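Local coordinates for DUF72 domain-containing protein (Thermotoga maritima, PDB 1VPQ) that is of unknown function but adopts a TIM-barrel fold of the DUF72 family, with a sulfate ion bound in the crystal, at residues Y43-L48 / P77-T82; L48-V53 / I260-F265; I52-F57 / Y199-F204; Q70-T75 / E117-M122. One frame throughout, in Å; residues are numbered along the deposited sequence.

Contact 1: Y43-L48 / P77-T82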
# COMPACT_ATOMS: atom_id res chain seq x y z
N TYR A 43 -0.50 4.78 -19.82
CA TYR A 43 0.08 3.48 -20.17
C TYR A 43 -0.16 2.44 -19.08
O TYR A 43 -0.43 1.28 -19.36
CB TYR A 43 1.59 3.59 -20.45
CG TYR A 43 2.11 2.43 -21.27
CD1 TYR A 43 2.51 1.24 -20.67
CD2 TYR A 43 2.18 2.51 -22.67
CE1 TYR A 43 2.99 0.16 -21.43
CE2 TYR A 43 2.64 1.44 -23.44
CZ TYR A 43 3.05 0.27 -22.81
OH TYR A 43 3.51 -0.79 -23.57
N TYR A 44 -0.04 2.88 -17.83
CA TYR A 44 -0.30 2.04 -16.67
C TYR A 44 -1.72 1.42 -16.68
O TYR A 44 -1.86 0.20 -16.55
CB TYR A 44 -0.06 2.88 -15.41
CG TYR A 44 -0.26 2.18 -14.09
CD1 TYR A 44 -1.51 2.14 -13.48
CD2 TYR A 44 0.81 1.58 -13.43
CE1 TYR A 44 -1.70 1.50 -12.26
CE2 TYR A 44 0.63 0.95 -12.20
CZ TYR A 44 -0.63 0.91 -11.62
OH TYR A 44 -0.82 0.29 -10.41
N TRP A 45 -2.75 2.24 -16.85
CA TRP A 45 -4.14 1.74 -16.81
C TRP A 45 -4.69 1.24 -18.15
O TRP A 45 -5.47 0.28 -18.18
CB TRP A 45 -5.12 2.76 -16.18
CG TRP A 45 -5.32 4.08 -16.92
CD1 TRP A 45 -4.78 5.29 -16.58
CD2 TRP A 45 -6.14 4.33 -18.08
NE1 TRP A 45 -5.19 6.26 -17.46
CE2 TRP A 45 -6.03 5.70 -18.39
CE3 TRP A 45 -6.96 3.52 -18.88
CZ2 TRP A 45 -6.69 6.28 -19.47
CZ3 TRP A 45 -7.62 4.10 -19.96
CH2 TRP A 45 -7.48 5.47 -20.24
N ALA A 46 -4.31 1.90 -19.25
CA ALA A 46 -4.86 1.57 -20.58
C ALA A 46 -4.23 0.34 -21.21
O ALA A 46 -4.91 -0.44 -21.86
CB ALA A 46 -4.75 2.76 -21.51
N VAL A 47 -2.92 0.18 -21.02
CA VAL A 47 -2.15 -0.90 -21.65
C VAL A 47 -1.81 -2.01 -20.65
O VAL A 47 -2.24 -3.15 -20.84
CB VAL A 47 -0.86 -0.35 -22.31
CG1 VAL A 47 -0.15 -1.44 -23.12
CG2 VAL A 47 -1.18 0.85 -23.20
N LEU A 48 -1.06 -1.70 -19.60
CA LEU A 48 -0.73 -2.71 -18.58
C LEU A 48 -1.97 -3.22 -17.84
O LEU A 48 -1.94 -4.30 -17.25
CB LEU A 48 0.31 -2.18 -17.59
CG LEU A 48 1.64 -1.66 -18.15
CD1 LEU A 48 2.55 -1.23 -17.02
CD2 LEU A 48 2.32 -2.72 -18.99
N PRO A 77 -13.52 6.53 -15.28
CA PRO A 77 -14.23 6.33 -14.01
C PRO A 77 -13.80 5.11 -13.18
O PRO A 77 -13.80 5.18 -11.95
CB PRO A 77 -15.69 6.16 -14.45
CG PRO A 77 -15.79 6.81 -15.76
CD PRO A 77 -14.46 6.70 -16.41
N ASP A 78 -13.45 4.02 -13.85
CA ASP A 78 -13.09 2.77 -13.17
C ASP A 78 -11.58 2.65 -12.92
O ASP A 78 -11.00 1.58 -13.06
CB ASP A 78 -13.62 1.54 -13.93
CG ASP A 78 -12.92 1.31 -15.27
OD1 ASP A 78 -12.50 2.30 -15.91
OD2 ASP A 78 -12.79 0.13 -15.68
N PHE A 79 -10.94 3.76 -12.55
CA PHE A 79 -9.57 3.72 -12.06
C PHE A 79 -9.55 4.30 -10.66
O PHE A 79 -10.05 5.41 -10.43
CB PHE A 79 -8.61 4.47 -12.97
CG PHE A 79 -7.17 4.24 -12.63
CD1 PHE A 79 -6.56 3.02 -12.92
CD2 PHE A 79 -6.42 5.22 -12.00
CE1 PHE A 79 -5.23 2.80 -12.60
CE2 PHE A 79 -5.09 5.01 -11.68
CZ PHE A 79 -4.49 3.79 -11.98
N TYR A 80 -8.96 3.54 -9.74
CA TYR A 80 -9.02 3.83 -8.31
C TYR A 80 -7.63 3.94 -7.73
O TYR A 80 -6.65 3.58 -8.36
CB TYR A 80 -9.76 2.71 -7.59
CG TYR A 80 -11.13 2.45 -8.14
CD1 TYR A 80 -12.21 3.26 -7.80
CD2 TYR A 80 -11.36 1.40 -9.03
CE1 TYR A 80 -13.47 3.02 -8.31
CE2 TYR A 80 -12.61 1.16 -9.55
CZ TYR A 80 -13.66 1.97 -9.19
OH TYR A 80 -14.90 1.72 -9.71
N PHE A 81 -7.55 4.42 -6.50
CA PHE A 81 -6.27 4.41 -5.82
C PHE A 81 -6.40 4.31 -4.31
O PHE A 81 -7.49 4.46 -3.76
CB PHE A 81 -5.41 5.62 -6.25
CG PHE A 81 -5.99 6.95 -5.89
CD1 PHE A 81 -7.04 7.49 -6.62
CD2 PHE A 81 -5.47 7.68 -4.83
CE1 PHE A 81 -7.57 8.73 -6.28
CE2 PHE A 81 -5.99 8.93 -4.48
CZ PHE A 81 -7.04 9.44 -5.20
N THR A 82 -5.28 3.98 -3.67
CA THR A 82 -5.12 4.05 -2.23
C THR A 82 -4.00 5.04 -1.93
O THR A 82 -3.14 5.30 -2.78
CB THR A 82 -4.74 2.70 -1.62
OG1 THR A 82 -3.49 2.26 -2.17
CG2 THR A 82 -5.82 1.66 -1.91

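Contact 2: L48-V53 / I260-F265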
# COMPACT_ATOMS: atom_id res chain seq x y z
N LEU A 48 -1.06 -1.70 -19.60
CA LEU A 48 -0.73 -2.71 -18.58
C LEU A 48 -1.97 -3.22 -17.84
O LEU A 48 -1.94 -4.30 -17.25
CB LEU A 48 0.31 -2.18 -17.59
CG LEU A 48 1.64 -1.66 -18.15
CD1 LEU A 48 2.55 -1.23 -17.02
CD2 LEU A 48 2.32 -2.72 -18.99
N GLY A 49 -3.05 -2.45 -17.86
CA GLY A 49 -4.37 -2.95 -17.44
C GLY A 49 -4.64 -2.95 -15.95
O GLY A 49 -5.62 -3.54 -15.49
N PHE A 50 -3.78 -2.29 -15.19
CA PHE A 50 -3.98 -2.13 -13.75
C PHE A 50 -5.10 -1.14 -13.46
O PHE A 50 -5.10 -0.03 -14.00
CB PHE A 50 -2.70 -1.64 -13.08
CG PHE A 50 -1.55 -2.59 -13.19
CD1 PHE A 50 -1.67 -3.89 -12.72
CD2 PHE A 50 -0.34 -2.18 -13.74
CE1 PHE A 50 -0.62 -4.77 -12.81
CE2 PHE A 50 0.72 -3.05 -13.84
CZ PHE A 50 0.58 -4.35 -13.38
N ARG A 51 -6.03 -1.53 -12.59
CA ARG A 51 -7.21 -0.72 -12.26
C ARG A 51 -7.05 0.04 -10.94
O ARG A 51 -7.99 0.66 -10.46
CB ARG A 51 -8.43 -1.63 -12.19
CG ARG A 51 -8.73 -2.39 -13.49
CD ARG A 51 -9.88 -1.76 -14.26
NE ARG A 51 -11.10 -1.75 -13.44
CZ ARG A 51 -11.89 -2.80 -13.23
NH1 ARG A 51 -11.61 -3.99 -13.78
NH2 ARG A 51 -12.96 -2.66 -12.47
N ILE A 52 -5.86 -0.03 -10.36
CA ILE A 52 -5.60 0.60 -9.06
C ILE A 52 -4.10 0.88 -8.92
O ILE A 52 -3.27 0.19 -9.53
CB ILE A 52 -6.13 -0.29 -7.88
CG1 ILE A 52 -6.30 0.55 -6.61
CG2 ILE A 52 -5.21 -1.49 -7.61
CD1 ILE A 52 -7.06 -0.16 -5.49
N VAL A 53 -3.78 1.90 -8.14
CA VAL A 53 -2.39 2.19 -7.80
C VAL A 53 -2.37 2.77 -6.39
O VAL A 53 -3.32 3.43 -5.98
CB VAL A 53 -1.72 3.16 -8.83
CG1 VAL A 53 -2.37 4.54 -8.82
CG2 VAL A 53 -0.22 3.27 -8.59
N ILE A 260 6.45 -6.30 -13.22
CA ILE A 260 6.56 -7.68 -13.74
C ILE A 260 5.74 -8.64 -12.88
O ILE A 260 4.85 -9.33 -13.39
CB ILE A 260 8.04 -8.16 -13.83
CG1 ILE A 260 8.77 -7.42 -14.96
CG2 ILE A 260 8.13 -9.67 -14.10
CD1 ILE A 260 10.28 -7.62 -14.99
N ASN A 261 6.02 -8.67 -11.59
CA ASN A 261 5.31 -9.55 -10.66
C ASN A 261 3.81 -9.24 -10.58
O ASN A 261 2.99 -10.16 -10.47
CB ASN A 261 5.93 -9.49 -9.26
CG ASN A 261 7.31 -10.13 -9.19
OD1 ASN A 261 8.11 -9.80 -8.31
ND2 ASN A 261 7.61 -11.06 -10.10
N ALA A 262 3.46 -7.96 -10.62
CA ALA A 262 2.05 -7.57 -10.52
C ALA A 262 1.29 -8.04 -11.76
O ALA A 262 0.12 -8.45 -11.67
CB ALA A 262 1.92 -6.06 -10.34
N LEU A 263 1.95 -7.97 -12.90
CA LEU A 263 1.41 -8.48 -14.17
C LEU A 263 1.30 -10.01 -14.19
O LEU A 263 0.36 -10.55 -14.78
CB LEU A 263 2.28 -8.02 -15.35
CG LEU A 263 2.24 -6.54 -15.71
CD1 LEU A 263 3.36 -6.22 -16.65
CD2 LEU A 263 0.90 -6.15 -16.34
N GLN A 264 2.26 -10.69 -13.57
CA GLN A 264 2.21 -12.15 -13.43
C GLN A 264 1.05 -12.53 -12.54
O GLN A 264 0.30 -13.45 -12.84
CB GLN A 264 3.50 -12.68 -12.81
CG GLN A 264 4.69 -12.69 -13.74
CD GLN A 264 5.97 -12.98 -13.00
OE1 GLN A 264 6.52 -12.13 -12.32
NE2 GLN A 264 6.47 -14.20 -13.14
N PHE A 265 0.92 -11.81 -11.44
CA PHE A 265 -0.17 -12.02 -10.48
C PHE A 265 -1.54 -11.75 -11.11
O PHE A 265 -2.49 -12.50 -10.91
CB PHE A 265 0.05 -11.10 -9.27
CG PHE A 265 -0.75 -11.50 -8.07
CD1 PHE A 265 -0.27 -12.46 -7.21
CD2 PHE A 265 -1.95 -10.89 -7.79
CE1 PHE A 265 -0.97 -12.83 -6.09
CE2 PHE A 265 -2.67 -11.25 -6.69
CZ PHE A 265 -2.18 -12.22 -5.83

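Contact 3: I52-F57 / Y199-F204. With SO4 (sulfate ion), chain B.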
# COMPACT_ATOMS: atom_id res chain seq x y z
N ILE A 52 -5.86 -0.03 -10.36
CA ILE A 52 -5.60 0.60 -9.06
C ILE A 52 -4.10 0.88 -8.92
O ILE A 52 -3.27 0.19 -9.53
CB ILE A 52 -6.13 -0.29 -7.88
CG1 ILE A 52 -6.30 0.55 -6.61
CG2 ILE A 52 -5.21 -1.49 -7.61
CD1 ILE A 52 -7.06 -0.16 -5.49
N VAL A 53 -3.78 1.90 -8.14
CA VAL A 53 -2.39 2.19 -7.80
C VAL A 53 -2.37 2.77 -6.39
O VAL A 53 -3.32 3.43 -5.98
CB VAL A 53 -1.72 3.16 -8.83
CG1 VAL A 53 -2.37 4.54 -8.82
CG2 VAL A 53 -0.22 3.27 -8.59
N GLU A 54 -1.31 2.48 -5.65
CA GLU A 54 -1.11 2.99 -4.30
C GLU A 54 -0.13 4.16 -4.35
O GLU A 54 0.97 4.01 -4.87
CB GLU A 54 -0.56 1.87 -3.43
CG GLU A 54 -0.30 2.24 -1.98
CD GLU A 54 0.47 1.16 -1.27
OE1 GLU A 54 1.71 1.16 -1.40
OE2 GLU A 54 -0.17 0.31 -0.59
N LEU A 55 -0.53 5.30 -3.80
CA LEU A 55 0.26 6.53 -3.92
C LEU A 55 0.75 7.11 -2.59
O LEU A 55 0.14 6.94 -1.54
CB LEU A 55 -0.56 7.59 -4.67
CG LEU A 55 -0.82 7.23 -6.14
CD1 LEU A 55 -1.91 8.10 -6.73
CD2 LEU A 55 0.45 7.35 -6.97
N ASN A 56 1.89 7.80 -2.67
CA ASN A 56 2.45 8.53 -1.54
C ASN A 56 2.93 9.88 -2.03
O ASN A 56 3.99 10.00 -2.64
CB ASN A 56 3.61 7.75 -0.91
CG ASN A 56 4.25 8.48 0.26
OD1 ASN A 56 3.61 9.25 0.97
ND2 ASN A 56 5.54 8.23 0.47
N PHE A 57 2.13 10.91 -1.76
CA PHE A 57 2.41 12.25 -2.23
C PHE A 57 3.35 12.95 -1.28
O PHE A 57 3.04 13.13 -0.11
CB PHE A 57 1.12 13.06 -2.35
CG PHE A 57 0.14 12.46 -3.30
CD1 PHE A 57 0.28 12.65 -4.67
CD2 PHE A 57 -0.92 11.69 -2.83
CE1 PHE A 57 -0.63 12.08 -5.55
CE2 PHE A 57 -1.83 11.13 -3.70
CZ PHE A 57 -1.68 11.32 -5.06
N TYR A 199 -12.70 -5.73 4.23
CA TYR A 199 -11.74 -5.53 3.15
C TYR A 199 -10.42 -6.20 3.50
O TYR A 199 -10.03 -6.26 4.67
CB TYR A 199 -11.53 -4.04 2.87
CG TYR A 199 -12.77 -3.38 2.34
CD1 TYR A 199 -13.08 -3.45 0.99
CD2 TYR A 199 -13.66 -2.72 3.19
CE1 TYR A 199 -14.24 -2.86 0.49
CE2 TYR A 199 -14.83 -2.13 2.70
CZ TYR A 199 -15.11 -2.20 1.35
OH TYR A 199 -16.25 -1.63 0.84
N ALA A 200 -9.74 -6.73 2.48
CA ALA A 200 -8.36 -7.20 2.62
C ALA A 200 -7.42 -6.27 1.87
O ALA A 200 -7.81 -5.67 0.87
CB ALA A 200 -8.21 -8.62 2.10
N TYR A 201 -6.20 -6.17 2.37
CA TYR A 201 -5.18 -5.31 1.80
C TYR A 201 -3.85 -6.06 1.88
O TYR A 201 -3.41 -6.39 2.97
CB TYR A 201 -5.12 -4.00 2.58
CG TYR A 201 -4.46 -2.82 1.87
CD1 TYR A 201 -3.10 -2.84 1.54
CD2 TYR A 201 -5.18 -1.68 1.57
CE1 TYR A 201 -2.50 -1.75 0.91
CE2 TYR A 201 -4.60 -0.60 0.95
CZ TYR A 201 -3.26 -0.62 0.62
OH TYR A 201 -2.69 0.47 -0.01
N PHE A 202 -3.21 -6.32 0.74
CA PHE A 202 -1.92 -7.01 0.71
C PHE A 202 -0.84 -6.09 0.22
O PHE A 202 -1.05 -5.37 -0.76
CB PHE A 202 -1.95 -8.22 -0.22
CG PHE A 202 -2.89 -9.28 0.21
CD1 PHE A 202 -4.27 -9.12 0.05
CD2 PHE A 202 -2.42 -10.46 0.77
CE1 PHE A 202 -5.16 -10.11 0.46
CE2 PHE A 202 -3.30 -11.45 1.18
CZ PHE A 202 -4.67 -11.28 1.02
N ARG A 203 0.33 -6.14 0.86
CA ARG A 203 1.50 -5.43 0.36
C ARG A 203 2.71 -6.36 0.29
O ARG A 203 3.07 -6.98 1.27
CB ARG A 203 1.80 -4.21 1.23
CG ARG A 203 0.70 -3.15 1.19
CD ARG A 203 1.18 -1.85 1.81
NE ARG A 203 2.02 -1.06 0.91
CZ ARG A 203 3.10 -0.38 1.27
NH1 ARG A 203 3.55 -0.40 2.52
NH2 ARG A 203 3.77 0.32 0.37
N PHE A 204 3.32 -6.45 -0.90
CA PHE A 204 4.48 -7.31 -1.13
C PHE A 204 5.72 -6.47 -1.41
O PHE A 204 5.78 -5.77 -2.42
CB PHE A 204 4.22 -8.27 -2.30
CG PHE A 204 2.94 -9.07 -2.17
CD1 PHE A 204 2.57 -9.66 -0.97
CD2 PHE A 204 2.11 -9.24 -3.26
CE1 PHE A 204 1.40 -10.41 -0.86
CE2 PHE A 204 0.93 -9.99 -3.17
CZ PHE A 204 0.57 -10.57 -1.96
S SO4 B . 7.11 0.75 2.54
O1 SO4 B . 6.41 0.01 3.58
O2 SO4 B . 8.00 1.74 3.13
O3 SO4 B . 7.88 -0.19 1.75
O4 SO4 B . 6.13 1.46 1.72

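Contact 4: Q70-T75 / E117-M122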
# COMPACT_ATOMS: atom_id res chain seq x y z
N GLN A 70 -5.21 17.08 -11.75
CA GLN A 70 -5.49 17.55 -13.12
C GLN A 70 -5.49 16.38 -14.11
O GLN A 70 -6.34 16.30 -15.00
CB GLN A 70 -4.44 18.58 -13.55
CG GLN A 70 -4.47 19.87 -12.73
CD GLN A 70 -3.27 20.77 -13.00
OE1 GLN A 70 -2.45 20.49 -13.88
NE2 GLN A 70 -3.17 21.86 -12.24
N MET A 71 -4.54 15.47 -13.94
CA MET A 71 -4.39 14.28 -14.78
C MET A 71 -5.51 13.25 -14.54
O MET A 71 -5.74 12.36 -15.35
CB MET A 71 -3.03 13.65 -14.50
CG MET A 71 -2.49 12.68 -15.55
SD MET A 71 -0.68 12.43 -15.39
CE MET A 71 -0.50 12.10 -13.63
N LEU A 72 -6.20 13.41 -13.41
CA LEU A 72 -7.30 12.52 -13.00
C LEU A 72 -8.57 12.78 -13.82
O LEU A 72 -9.35 11.86 -14.09
CB LEU A 72 -7.61 12.73 -11.51
CG LEU A 72 -8.08 11.53 -10.70
CD1 LEU A 72 -7.06 10.40 -10.72
CD2 LEU A 72 -8.35 12.00 -9.28
N ARG A 73 -8.77 14.04 -14.20
CA ARG A 73 -9.85 14.46 -15.09
C ARG A 73 -9.80 13.79 -16.48
O ARG A 73 -10.79 13.81 -17.23
CB ARG A 73 -9.83 15.99 -15.24
CG ARG A 73 -10.94 16.58 -16.08
N LYS A 74 -8.64 13.22 -16.83
CA LYS A 74 -8.44 12.51 -18.11
C LYS A 74 -8.32 11.00 -17.91
O LYS A 74 -7.93 10.27 -18.82
CB LYS A 74 -7.17 13.03 -18.80
CG LYS A 74 -7.12 14.54 -18.99
CD LYS A 74 -5.77 14.99 -19.51
N THR A 75 -8.67 10.53 -16.71
CA THR A 75 -8.60 9.12 -16.34
C THR A 75 -10.02 8.56 -16.27
O THR A 75 -10.91 9.24 -15.77
CB THR A 75 -7.94 8.95 -14.95
OG1 THR A 75 -6.72 9.70 -14.90
CG2 THR A 75 -7.64 7.48 -14.64
N GLU A 117 -15.62 11.75 -5.22
CA GLU A 117 -15.64 11.26 -6.60
C GLU A 117 -15.45 9.74 -6.68
O GLU A 117 -15.36 9.19 -7.77
CB GLU A 117 -14.57 11.97 -7.43
CG GLU A 117 -14.85 13.45 -7.57
CD GLU A 117 -13.76 14.21 -8.26
OE1 GLU A 117 -12.78 13.59 -8.73
OE2 GLU A 117 -13.88 15.45 -8.33
N GLN A 118 -15.38 9.10 -5.52
CA GLN A 118 -15.33 7.64 -5.42
C GLN A 118 -14.11 7.03 -6.10
O GLN A 118 -14.18 5.94 -6.66
CB GLN A 118 -16.62 7.04 -5.98
CG GLN A 118 -17.86 7.76 -5.49
CD GLN A 118 -19.09 6.89 -5.56
OE1 GLN A 118 -19.71 6.61 -4.54
NE2 GLN A 118 -19.45 6.45 -6.77
N ARG A 119 -12.99 7.74 -6.03
CA ARG A 119 -11.74 7.29 -6.61
C ARG A 119 -10.85 6.69 -5.53
O ARG A 119 -10.02 5.83 -5.82
CB ARG A 119 -11.03 8.44 -7.32
CG ARG A 119 -11.98 9.41 -8.02
CD ARG A 119 -11.45 9.93 -9.34
NE ARG A 119 -11.38 8.89 -10.37
CZ ARG A 119 -11.35 9.11 -11.68
NH1 ARG A 119 -11.38 10.34 -12.18
NH2 ARG A 119 -11.28 8.08 -12.51
N LEU A 120 -11.03 7.15 -4.30
CA LEU A 120 -10.25 6.69 -3.16
C LEU A 120 -10.91 5.49 -2.48
O LEU A 120 -12.02 5.60 -1.97
CB LEU A 120 -10.06 7.81 -2.14
CG LEU A 120 -9.25 7.45 -0.89
CD1 LEU A 120 -7.93 6.79 -1.26
CD2 LEU A 120 -8.99 8.67 -0.03
N LYS A 121 -10.20 4.36 -2.48
CA LYS A 121 -10.71 3.11 -1.92
C LYS A 121 -10.27 2.88 -0.47
O LYS A 121 -10.98 2.23 0.30
CB LYS A 121 -10.26 1.92 -2.78
CG LYS A 121 -10.92 1.84 -4.16
CD LYS A 121 -12.35 1.37 -4.09
CE LYS A 121 -12.77 0.62 -5.35
NZ LYS A 121 -14.21 0.29 -5.34
N MET A 122 -9.09 3.39 -0.11
CA MET A 122 -8.49 3.10 1.19
C MET A 122 -7.32 4.05 1.50
O MET A 122 -6.59 4.46 0.59
CB MET A 122 -7.98 1.65 1.22
CG MET A 122 -7.46 1.13 2.56
SD MET A 122 -8.73 0.61 3.73
CE MET A 122 -9.68 -0.61 2.84

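Contact 1: Y43-L48 / P77-T82
Phe79 sends its ring against Tyr44 and Trp45, two consecutive residues of helix 40-46, and gives up more surface here than either of them. The touching is done mostly by one side of its rim. Phe79 CZ lies 3.6 Å from Tyr44 CE1, and Tyr44 CE1 sits in the plane of the Phe79 ring, at its edge. The two rings therefore meet rim to rim: their planes stand at 87°, the centroids are 6.0 Å apart, and neither ring covers a face of the other. Trp45 approaches differently, mainly through its methylene group, with Trp45 CB 3.6 Å from Phe79 CD1. Its CG lies between the backbone N and the carbonyl carbon (chi1 64°), and the indole leads away from the 77-82 segment beyond that atom. The five-membered ring and the Phe79 ring are oblique, planes 48° and centroids 5.3 Å apart, with Trp45 CG above one Phe79 face, offset toward the rim.

The phenol end of Tyr44 is occupied beyond this pair, since its OH is hydrogen-bonded to Ile52 O and to Thr18 N. Phe79 also touches Val53 of strand 52-55. The evidence thus describes a small aromatic cluster of Tyr44, Trp45 and Phe79, by which the last turn of helix 40-46 packs against the entry to strand 80-84. It belongs to the layer between barrel wall and outer helices that is typical of a TIM barrel.

Contact 2: L48-V53 / I260-F265
Phe50 and Leu263 both hold CG beside the backbone N and opposite the carbonyl carbon (chi1 -63° and -70°). These torsions bring the ends of both side chains nearer to the facing segment than their first bonds alone would suggest, and the two cross at about a right angle. The far end of the Phe50 ring makes the contact. Phe50 CZ lies 3.5 Å from Leu263 CD2 and 3.6 Å from Leu263 CG. The same ring atom is 3.7 Å from Ala262 CB, so it is lodged between two consecutive residues of the helix. Leu263 CD2 comes at the ring obliquely, whereas the backbone atoms Ala262 C and Leu263 N lie in the ring plane at its edge: the ring points end-on at the helix instead of lying flat upon it.

Leu263 CD2 has a second neighbour in Leu48 O, 3.5 Å away, and that carbonyl oxygen also stands over the centre of one Phe50 face. Leu48 adds a looser apolar touch through CB. An alanine in place of Phe50 would remove the ring and is likely to leave a gap beside Ala262 and the CD2 branch of Leu263.

The contact ties the turn leading from helix 40-46 into strand 52-55 to the C-terminal helix 257-270. The methyl of Ala262 also touches Phe250 of strand 245-250 and Thr18 of strand 13-18, while the Phe50 ring also meets Tyr44 of helix 40-46.

Contact 3: I52-F57 / Y199-F204
Glu54 binds Arg203 by a salt bridge and Tyr201 by a hydrogen bond. In the ionic part, Arg203 NH2 lies 2.8 Å from Glu54 OE1, and Arg203 NE is 3.2 Å from that oxygen. Both N-H bonds are weak, being strongly bent. Arg203 NE lies close to both carboxylate oxygens, 3.0 Å from Glu54 OE2. The carboxylate and guanidinium planes are 54° apart, so the groups do not form a flat, two-pronged pair. Arg203 NH1 has another acidic partner in Glu155, and Glu54 OE1 also bonds to Ser19 OG.

The second interaction is a hydrogen bond from Tyr201 OH to Glu54 OE2, 2.6 Å away, using the anti lone pair of that oxygen. Carboxylate and phenol ring are nearly coplanar, 15° apart. Glu54 reaches them with CG opposite its backbone N (chi1 -180°) and the chain extended beyond it. Tyr201 OH is bonded further to Thr82 OG1.

Strands 52-55 and 199-204 are not neighbours in the eight-stranded parallel sheet, so the polar network spans the interior of the TIM barrel. Replacing Glu54 with an alanine would take away the carboxylate, probably leaving Tyr201 OH with Thr82 OG1 but no carboxylate partner, and Arg203 without one of its two acidic partners.

The anion contacts lie on another side of Arg203. Its NH2 donates fairly straight to sulfate O4 at 2.9 Å, with O4 in the guanidinium plane, and its NH1 bonds to sulfate O1 at 3.1 Å. Tyr220, Lys84 and Arg157 also hydrogen-bond the sulfate, which probably came from the crystallisation liquor.

Contact 4: Q70-T75 / E117-M122
Leu72 and Arg119 are the nearest residues of the two backbones, with their CA atoms 9.4 Å apart, so side chains must bridge the gap. Segment 70-75 is helix then turn; segment 117-122 follows helix 101-116 and runs into strand 120-126. From Leu72 to Thr75 the chain makes a type I beta turn, closed by Thr75 N bonding to Leu72 O at 3.0 Å. Thr75 OG1 reaches back to Met71 O (2.9 Å). Gln118, with positive phi (62°), ends helix 101-116 in a Schellman motif, and Arg119 follows directly.

The Arg119 side chain carries most of the contact. With its chain bent at the second and third torsions (chi3 69°), it slides past Leu72 in the opposite direction, its methylene CD lying 3.7 Å from Leu72 CD2. Arg119 NH2 makes a long, weak but nearly straight hydrogen bond to Thr75 O (3.5 Å, 164°), which lies in the guanidinium plane, at its edge. Arg119 NH1 stands 3.2 Å from Leu72 O. The positive group thus faces two carbonyl oxygens of the turn, whose partial negative charge would probably favour it there.

Leu72 also packs on Leu114 of helix 101-116, and Thr75 on Leu41 and Trp45 of helix 40-46. Arg119 touches Phe81 of strand 80-84, so the contact lies where helices 65-72 and 101-116 meet the start of strand 120-126.

Overall arrangement
Contact 3 lies inside the barrel, its centre about 3 Å from the centre of the chain, and it alone of the four includes the sulfate. Contacts 1, 2 and 4 are centred about 16, 14 and 17 Å from that point. Contacts 1 and 2 share Leu48, their centres about 9 Å apart, and are joined by Thr82 N to Val53 O (3.1 Å), a probable hydrogen bond. Contact 1 meets contact 4 through Phe81 N and Arg119 O, 2.9 Å apart, a probable backbone hydrogen bond just ahead of the pairing of strands 80-84 and 120-126. Contacts 2 and 3 both use strand 52-55. Between contacts 3 and 4, Tyr201 CE2 packs 3.7 Å from Met122 CG.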